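Local coordinates for lipoprotein, putative (Bacillus anthracis, PDB 4O4A) that is of unknown function but, as a putative lipoprotein, may bind lipid and probably sits at the bacterial cell surface, at residues S101-F106 with T129-E134; N123-R128 with Q133-N138; A66-A71 with M158-E163. All coordinates share one frame; numbering follows the deposited sequence.

Interaction 1 (S101-F106 with T129-E134); sequences SSCIHF and TACSQE
Cys103 and Cys131 are joined by a disulfide, SG to SG 2.0 Å, with chi3 at 105°. Both sulfurs lie anti to their own carbonyl carbons (chi1 -56° at Cys103, -55° at Cys131), and in these positions the two reach each other. Here the backbones run close: Cys103 CA and Cys131 CA lie 4.2 Å apart.

One backbone hydrogen bond backs up the covalent link: Ser132 N donates to Ser102 O over 3.1 Å. The N-H comes in from above the carbonyl plane. The same oxygen also receives a CA-H...O contact from Cys131 CA at 3.5 Å. Ser102 packs beside this, with OG 3.8 Å from Cys131 CB.

The CB of Ser132 points away from 101-106. Its OG donates to Ala130 O at 3.2 Å and caps the backbone N of Phe135, so this serine is the N-cap of helix 133-138. Cys103 pairs through its backbone with Thr127, and Cys131 packs on Glu141 of the second subunit. This is a disulfide joining a 3-10 turn that leads into strand 104-114 to the residue just before the N-cap of a short helix.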
# COMPACT_ATOMS: atom_id res chain seq x y z
N SER B 101 -28.24 6.03 -15.63
CA SER B 101 -27.01 6.33 -16.37
C SER B 101 -25.93 6.95 -15.48
O SER B 101 -24.76 6.85 -15.78
CB SER B 101 -27.31 7.26 -17.53
OG SER B 101 -28.09 6.59 -18.52
N SER B 102 -26.31 7.61 -14.39
CA SER B 102 -25.33 8.19 -13.47
C SER B 102 -24.50 7.11 -12.79
O SER B 102 -23.52 7.41 -12.10
CB SER B 102 -26.04 9.07 -12.44
OG SER B 102 -27.03 8.34 -11.76
N CYS B 103 -24.90 5.85 -12.94
CA CYS B 103 -24.17 4.72 -12.32
C CYS B 103 -23.19 4.14 -13.30
O CYS B 103 -22.50 3.17 -12.98
CB CYS B 103 -25.13 3.62 -11.91
SG CYS B 103 -26.45 4.12 -10.81
N ILE B 104 -23.14 4.73 -14.48
CA ILE B 104 -22.29 4.26 -15.53
C ILE B 104 -21.34 5.34 -16.01
O ILE B 104 -21.73 6.49 -16.18
CB ILE B 104 -23.16 3.81 -16.72
CG1 ILE B 104 -24.03 2.59 -16.34
CG2 ILE B 104 -22.30 3.45 -17.91
CD1 ILE B 104 -23.23 1.35 -16.00
N HIS B 105 -20.09 4.96 -16.24
CA HIS B 105 -19.08 5.87 -16.80
C HIS B 105 -18.55 5.24 -18.05
O HIS B 105 -18.10 4.10 -18.02
CB HIS B 105 -17.96 6.15 -15.82
CG HIS B 105 -16.77 6.86 -16.41
ND1 HIS B 105 -16.85 8.11 -17.00
CD2 HIS B 105 -15.45 6.54 -16.43
CE1 HIS B 105 -15.65 8.50 -17.40
NE2 HIS B 105 -14.78 7.56 -17.06
N PHE B 106 -18.65 5.98 -19.15
CA PHE B 106 -18.15 5.49 -20.41
C PHE B 106 -16.72 6.01 -20.50
O PHE B 106 -16.50 7.19 -20.66
CB PHE B 106 -19.01 5.98 -21.56
CG PHE B 106 -18.88 5.14 -22.75
CD1 PHE B 106 -19.73 4.06 -22.95
CD2 PHE B 106 -17.85 5.37 -23.65
CE1 PHE B 106 -19.58 3.25 -24.05
CE2 PHE B 106 -17.69 4.56 -24.75
CZ PHE B 106 -18.56 3.50 -24.95
N THR B 129 -22.46 1.82 -5.33
CA THR B 129 -22.14 2.69 -4.24
C THR B 129 -22.30 4.18 -4.46
O THR B 129 -22.84 4.88 -3.62
CB THR B 129 -20.63 2.48 -3.93
OG1 THR B 129 -20.43 1.17 -3.40
CG2 THR B 129 -20.07 3.54 -2.96
N ALA B 130 -21.80 4.66 -5.59
CA ALA B 130 -21.70 6.10 -5.83
C ALA B 130 -22.30 6.71 -7.09
O ALA B 130 -21.70 7.60 -7.68
CB ALA B 130 -20.22 6.45 -5.80
N CYS B 131 -23.49 6.28 -7.51
CA CYS B 131 -24.08 6.88 -8.71
C CYS B 131 -24.12 8.40 -8.53
O CYS B 131 -24.52 8.88 -7.47
CB CYS B 131 -25.48 6.33 -8.96
SG CYS B 131 -25.50 4.51 -9.04
N SER B 132 -23.64 9.13 -9.53
CA SER B 132 -23.59 10.59 -9.46
C SER B 132 -23.13 11.14 -10.78
O SER B 132 -22.67 10.39 -11.64
CB SER B 132 -22.59 11.04 -8.40
OG SER B 132 -21.27 10.62 -8.72
N GLN B 133 -23.25 12.45 -10.96
CA GLN B 133 -22.80 13.05 -12.20
C GLN B 133 -21.27 13.03 -12.25
O GLN B 133 -20.68 12.94 -13.32
CB GLN B 133 -23.31 14.47 -12.38
CG GLN B 133 -22.94 15.45 -11.28
CD GLN B 133 -22.79 16.87 -11.80
OE1 GLN B 133 -23.54 17.75 -11.39
NE2 GLN B 133 -21.84 17.08 -12.72
N GLU B 134 -20.64 13.11 -11.09
CA GLU B 134 -19.19 13.12 -11.04
C GLU B 134 -18.71 11.77 -11.52
O GLU B 134 -17.79 11.68 -12.32
CB GLU B 134 -18.71 13.42 -9.63
CG GLU B 134 -17.26 13.83 -9.52
CD GLU B 134 -16.26 12.69 -9.62
OE1 GLU B 134 -16.68 11.52 -9.77
OE2 GLU B 134 -15.04 12.95 -9.54

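Interaction 2 (N123-R128 with Q133-N138); sequences NLEVTR and QEFSAN
A short helix packed on a beta-sheet is the element here: helix 133-138 lies over the end of strand 117-126, and Phe135 is the residue that it sends down onto the strand. With CG anti to the backbone N (chi1 179°), the ring reaches away from the helix and ends against Glu125, Val126 and Thr127. Of these, Glu125 and Thr127 send their side chains off the backbone toward the helix.

Thr127 lies over one face of the ring. Its methyl CG2 sits above the centre, 3.5 Å from the Phe135 ring centroid and 11° off the ring normal, a well-centred CH-pi contact. Thr127 CB follows at 3.6 Å from Phe135 CZ. The hydroxyl is turned to another task, since OG1 accepts a hydrogen bond from Ala130 N and so helps to shape the turn that leads to the helix.

Glu125 approaches obliquely, its chain extended and its carboxylate plane 79° from that of the ring. OE2 of Glu125 comes to 3.6 Å from Phe135 CE1, and Glu125 CG lies 3.8 Å from Phe135 CZ. The charge of this buried carboxylate is met elsewhere, by a salt bridge from OE2 to Arg140 NH2. Between these two residues the backbone itself comes close, with Val126 C 3.7 Å from Phe135 CZ.

No hydrogen bond joins the two segments; the work is done by a phenylalanine ring laid against the end of strand 117-126 and the residue that follows it. This is helix-on-sheet packing across a short strand-loop-helix connection.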
# COMPACT_ATOMS: atom_id res chain seq x y z
N ASN B 123 -14.52 0.49 -23.00
CA ASN B 123 -14.26 0.51 -21.58
C ASN B 123 -15.33 1.29 -20.87
O ASN B 123 -15.55 2.47 -21.16
CB ASN B 123 -12.92 1.15 -21.29
CG ASN B 123 -11.78 0.22 -21.56
OD1 ASN B 123 -11.67 -0.81 -20.93
ND2 ASN B 123 -10.88 0.61 -22.47
N LEU B 124 -16.02 0.62 -19.96
CA LEU B 124 -17.03 1.26 -19.16
C LEU B 124 -16.76 0.92 -17.73
O LEU B 124 -15.94 0.07 -17.43
CB LEU B 124 -18.43 0.77 -19.50
CG LEU B 124 -18.97 1.04 -20.89
CD1 LEU B 124 -18.58 -0.13 -21.76
CD2 LEU B 124 -20.49 1.16 -20.86
N GLU B 125 -17.49 1.57 -16.85
CA GLU B 125 -17.32 1.36 -15.45
C GLU B 125 -18.67 1.51 -14.82
O GLU B 125 -19.46 2.39 -15.19
CB GLU B 125 -16.34 2.39 -14.92
CG GLU B 125 -15.97 2.22 -13.47
CD GLU B 125 -14.99 3.27 -12.99
OE1 GLU B 125 -14.36 3.96 -13.82
OE2 GLU B 125 -14.86 3.41 -11.76
N VAL B 126 -18.95 0.66 -13.84
CA VAL B 126 -20.23 0.71 -13.16
C VAL B 126 -20.01 0.84 -11.68
O VAL B 126 -18.97 0.40 -11.15
CB VAL B 126 -21.06 -0.56 -13.44
CG1 VAL B 126 -20.34 -1.81 -12.92
CG2 VAL B 126 -22.43 -0.47 -12.83
N THR B 127 -21.00 1.42 -11.01
CA THR B 127 -20.99 1.54 -9.55
C THR B 127 -22.39 1.28 -9.01
O THR B 127 -23.40 1.44 -9.72
CB THR B 127 -20.54 2.94 -9.09
OG1 THR B 127 -20.49 3.00 -7.67
CG2 THR B 127 -21.50 4.01 -9.58
N ARG B 128 -22.43 0.85 -7.75
CA ARG B 128 -23.68 0.65 -7.02
C ARG B 128 -23.67 1.64 -5.86
O ARG B 128 -24.68 2.21 -5.49
CB ARG B 128 -23.74 -0.75 -6.47
CG ARG B 128 -23.50 -1.82 -7.53
CD ARG B 128 -23.02 -3.14 -6.93
NE ARG B 128 -23.72 -3.52 -5.71
CZ ARG B 128 -23.21 -4.39 -4.83
NH1 ARG B 128 -22.00 -4.89 -5.03
NH2 ARG B 128 -23.88 -4.71 -3.74
N GLN B 133 -23.25 12.45 -10.96
CA GLN B 133 -22.80 13.05 -12.20
C GLN B 133 -21.27 13.03 -12.25
O GLN B 133 -20.68 12.94 -13.32
CB GLN B 133 -23.31 14.47 -12.38
CG GLN B 133 -22.94 15.45 -11.28
CD GLN B 133 -22.79 16.87 -11.80
OE1 GLN B 133 -23.54 17.75 -11.39
NE2 GLN B 133 -21.84 17.08 -12.72
N GLU B 134 -20.64 13.11 -11.09
CA GLU B 134 -19.19 13.12 -11.04
C GLU B 134 -18.71 11.77 -11.52
O GLU B 134 -17.79 11.68 -12.32
CB GLU B 134 -18.71 13.42 -9.63
CG GLU B 134 -17.26 13.83 -9.52
CD GLU B 134 -16.26 12.69 -9.62
OE1 GLU B 134 -16.68 11.52 -9.77
OE2 GLU B 134 -15.04 12.95 -9.54
N PHE B 135 -19.34 10.71 -11.03
CA PHE B 135 -18.95 9.38 -11.44
C PHE B 135 -19.15 9.19 -12.93
O PHE B 135 -18.28 8.65 -13.62
CB PHE B 135 -19.76 8.33 -10.69
CG PHE B 135 -19.41 6.92 -11.09
CD1 PHE B 135 -18.33 6.27 -10.51
CD2 PHE B 135 -20.12 6.28 -12.09
CE1 PHE B 135 -17.98 4.99 -10.90
CE2 PHE B 135 -19.77 5.00 -12.49
CZ PHE B 135 -18.71 4.35 -11.89
N SER B 136 -20.31 9.58 -13.42
CA SER B 136 -20.60 9.43 -14.81
C SER B 136 -19.49 10.06 -15.68
O SER B 136 -19.14 9.53 -16.71
CB SER B 136 -21.94 10.08 -15.14
OG SER B 136 -22.33 9.77 -16.46
N ALA B 137 -19.00 11.22 -15.27
CA ALA B 137 -18.03 11.93 -16.05
C ALA B 137 -16.62 11.42 -15.88
O ALA B 137 -15.86 11.43 -16.84
CB ALA B 137 -18.08 13.42 -15.72
N ASN B 138 -16.28 10.98 -14.68
CA ASN B 138 -14.90 10.58 -14.38
C ASN B 138 -14.61 9.18 -13.91
O ASN B 138 -13.46 8.77 -13.87
CB ASN B 138 -14.37 11.51 -13.32
CG ASN B 138 -14.46 12.95 -13.73
OD1 ASN B 138 -14.10 13.31 -14.85
ND2 ASN B 138 -14.88 13.79 -12.81

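Interaction 3 (A66-A71 with M158-E163)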
# COMPACT_ATOMS: atom_id res chain seq x y z
N ALA B 66 -20.04 -11.16 -18.20
CA ALA B 66 -19.80 -12.31 -17.38
C ALA B 66 -19.58 -11.80 -15.95
O ALA B 66 -19.48 -10.59 -15.71
CB ALA B 66 -18.59 -13.07 -17.88
N ALA B 67 -19.45 -12.72 -15.00
CA ALA B 67 -19.23 -12.35 -13.60
C ALA B 67 -18.01 -11.44 -13.37
O ALA B 67 -18.00 -10.66 -12.42
CB ALA B 67 -19.12 -13.59 -12.75
N ASP B 68 -17.00 -11.54 -14.23
CA ASP B 68 -15.79 -10.71 -14.09
C ASP B 68 -15.90 -9.37 -14.81
O ASP B 68 -14.91 -8.65 -14.93
CB ASP B 68 -14.54 -11.46 -14.58
CG ASP B 68 -14.51 -11.65 -16.09
OD1 ASP B 68 -15.55 -11.43 -16.76
OD2 ASP B 68 -13.44 -12.02 -16.62
N GLY B 69 -17.09 -9.03 -15.30
CA GLY B 69 -17.30 -7.74 -15.98
C GLY B 69 -16.72 -7.66 -17.38
O GLY B 69 -16.42 -6.59 -17.89
N THR B 70 -16.61 -8.81 -18.01
CA THR B 70 -16.08 -8.94 -19.35
C THR B 70 -17.13 -9.45 -20.31
O THR B 70 -17.98 -10.25 -19.93
CB THR B 70 -15.01 -10.01 -19.28
OG1 THR B 70 -13.94 -9.54 -18.45
CG2 THR B 70 -14.50 -10.38 -20.64
N ALA B 71 -17.07 -9.00 -21.56
CA ALA B 71 -18.00 -9.47 -22.58
C ALA B 71 -17.25 -9.56 -23.88
O ALA B 71 -16.59 -8.62 -24.30
CB ALA B 71 -19.17 -8.53 -22.73
N MSE B 158 -7.23 -9.90 -23.12
CA MSE B 158 -6.70 -10.15 -24.46
C MSE B 158 -5.98 -11.46 -24.49
O MSE B 158 -6.08 -12.21 -25.47
CB MSE B 158 -5.78 -9.02 -24.87
CG MSE B 158 -6.62 -7.81 -25.21
SE MSE B 158 -7.91 -8.04 -26.68
CE MSE B 158 -6.64 -8.80 -27.97
N GLN B 159 -5.27 -11.78 -23.42
CA GLN B 159 -4.57 -13.03 -23.35
C GLN B 159 -5.57 -14.18 -23.32
O GLN B 159 -5.38 -15.16 -24.03
CB GLN B 159 -3.67 -13.07 -22.12
CG GLN B 159 -2.83 -14.33 -22.03
CD GLN B 159 -1.79 -14.20 -20.96
OE1 GLN B 159 -0.59 -14.45 -21.20
NE2 GLN B 159 -2.21 -13.77 -19.80
N ARG B 160 -6.62 -14.07 -22.49
CA ARG B 160 -7.64 -15.12 -22.43
C ARG B 160 -8.26 -15.31 -23.80
O ARG B 160 -8.56 -16.44 -24.18
CB ARG B 160 -8.75 -14.89 -21.37
CG ARG B 160 -8.30 -15.20 -19.94
CD ARG B 160 -9.46 -15.33 -18.94
NE ARG B 160 -10.53 -14.31 -19.05
CZ ARG B 160 -10.46 -13.07 -18.53
NH1 ARG B 160 -11.49 -12.24 -18.67
NH2 ARG B 160 -9.36 -12.66 -17.88
N ILE B 161 -8.44 -14.22 -24.53
CA ILE B 161 -9.01 -14.28 -25.87
C ILE B 161 -8.09 -15.02 -26.83
O ILE B 161 -8.50 -15.98 -27.47
CB ILE B 161 -9.29 -12.87 -26.43
CG1 ILE B 161 -10.51 -12.26 -25.72
CG2 ILE B 161 -9.58 -12.93 -27.92
CD1 ILE B 161 -10.82 -10.84 -26.11
N GLN B 162 -6.85 -14.58 -26.93
CA GLN B 162 -5.88 -15.22 -27.81
C GLN B 162 -5.74 -16.72 -27.50
O GLN B 162 -5.73 -17.54 -28.41
CB GLN B 162 -4.56 -14.46 -27.75
CG GLN B 162 -4.60 -13.16 -28.57
CD GLN B 162 -4.03 -13.30 -29.98
OE1 GLN B 162 -3.10 -14.07 -30.22
NE2 GLN B 162 -4.55 -12.51 -30.90
N GLU B 163 -5.70 -17.05 -26.23
CA GLU B 163 -5.54 -18.42 -25.78
C GLU B 163 -6.78 -19.29 -26.05
O GLU B 163 -6.69 -20.29 -26.74
CB GLU B 163 -5.08 -18.33 -24.31
CG GLU B 163 -4.86 -19.57 -23.44
CD GLU B 163 -4.19 -19.22 -22.10
OE1 GLU B 163 -3.85 -18.04 -21.87
OE2 GLU B 163 -3.99 -20.14 -21.27
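Asp68, in the type I turn that runs from Ala66 to Gly69, meets Arg160 of helix 149-166. The turn is closed by Gly69 N donating to Ala66 O at 2.9 Å. From it, Asp68 OD2 makes a salt bridge to Arg160 NH1 at 2.8 Å. The carboxylate and guanidinium planes stand 58° apart, and a single oxygen faces a single nitrogen instead of the two groups pairing side by side. Asp68 CG is held between its backbone N and carbonyl carbon (chi1 70°), which also brings Asp68 OD1 to 3.1 Å from Thr70 N in a weak hydrogen bond. The backbone O of Asp68 accepts from Lys153 NZ, one more basic group of the same helix. Gly69 follows with positive phi and leads the chain into strand 70-72.

The CB of Thr70 then points toward the helix. Thr70 OG1 lies near the plane of the guanidinium at its edge, 3.7 Å from Arg160 NH1, while the threonine also packs on Lys153 and Leu157. Arg160 comes from the opposite direction, a bend at chi3 (-44°) directing NH1 at Asp68.

What results is a small, partly exposed salt bridge between the beta turn before outer strand 70-72 and the C-terminal helix.

Interactions 1 and 2 are neighbours, their centres 4 Å apart, and both use helix 133-138: interaction 1 holds the residues leading into it, interaction 2 packs its Phe135 on 123-128. They also touch directly, through His105 ND1 to Ser136 O at 2.7 Å and His105 N to Glu125 O at 2.8 Å, both probable hydrogen bonds. Strands 104-114 and 117-126 are adjacent in the four-stranded sheet. Interaction 3 lies across the chain's centre, about 24 Å from interaction 1 and 21 Å from interaction 2 between centres, on the outer strand 70-72 of that sheet. Along the chain it encloses both. Helices 133-138 and 149-166, which follow each other, meet one sheet on opposite sides of the chain's centre.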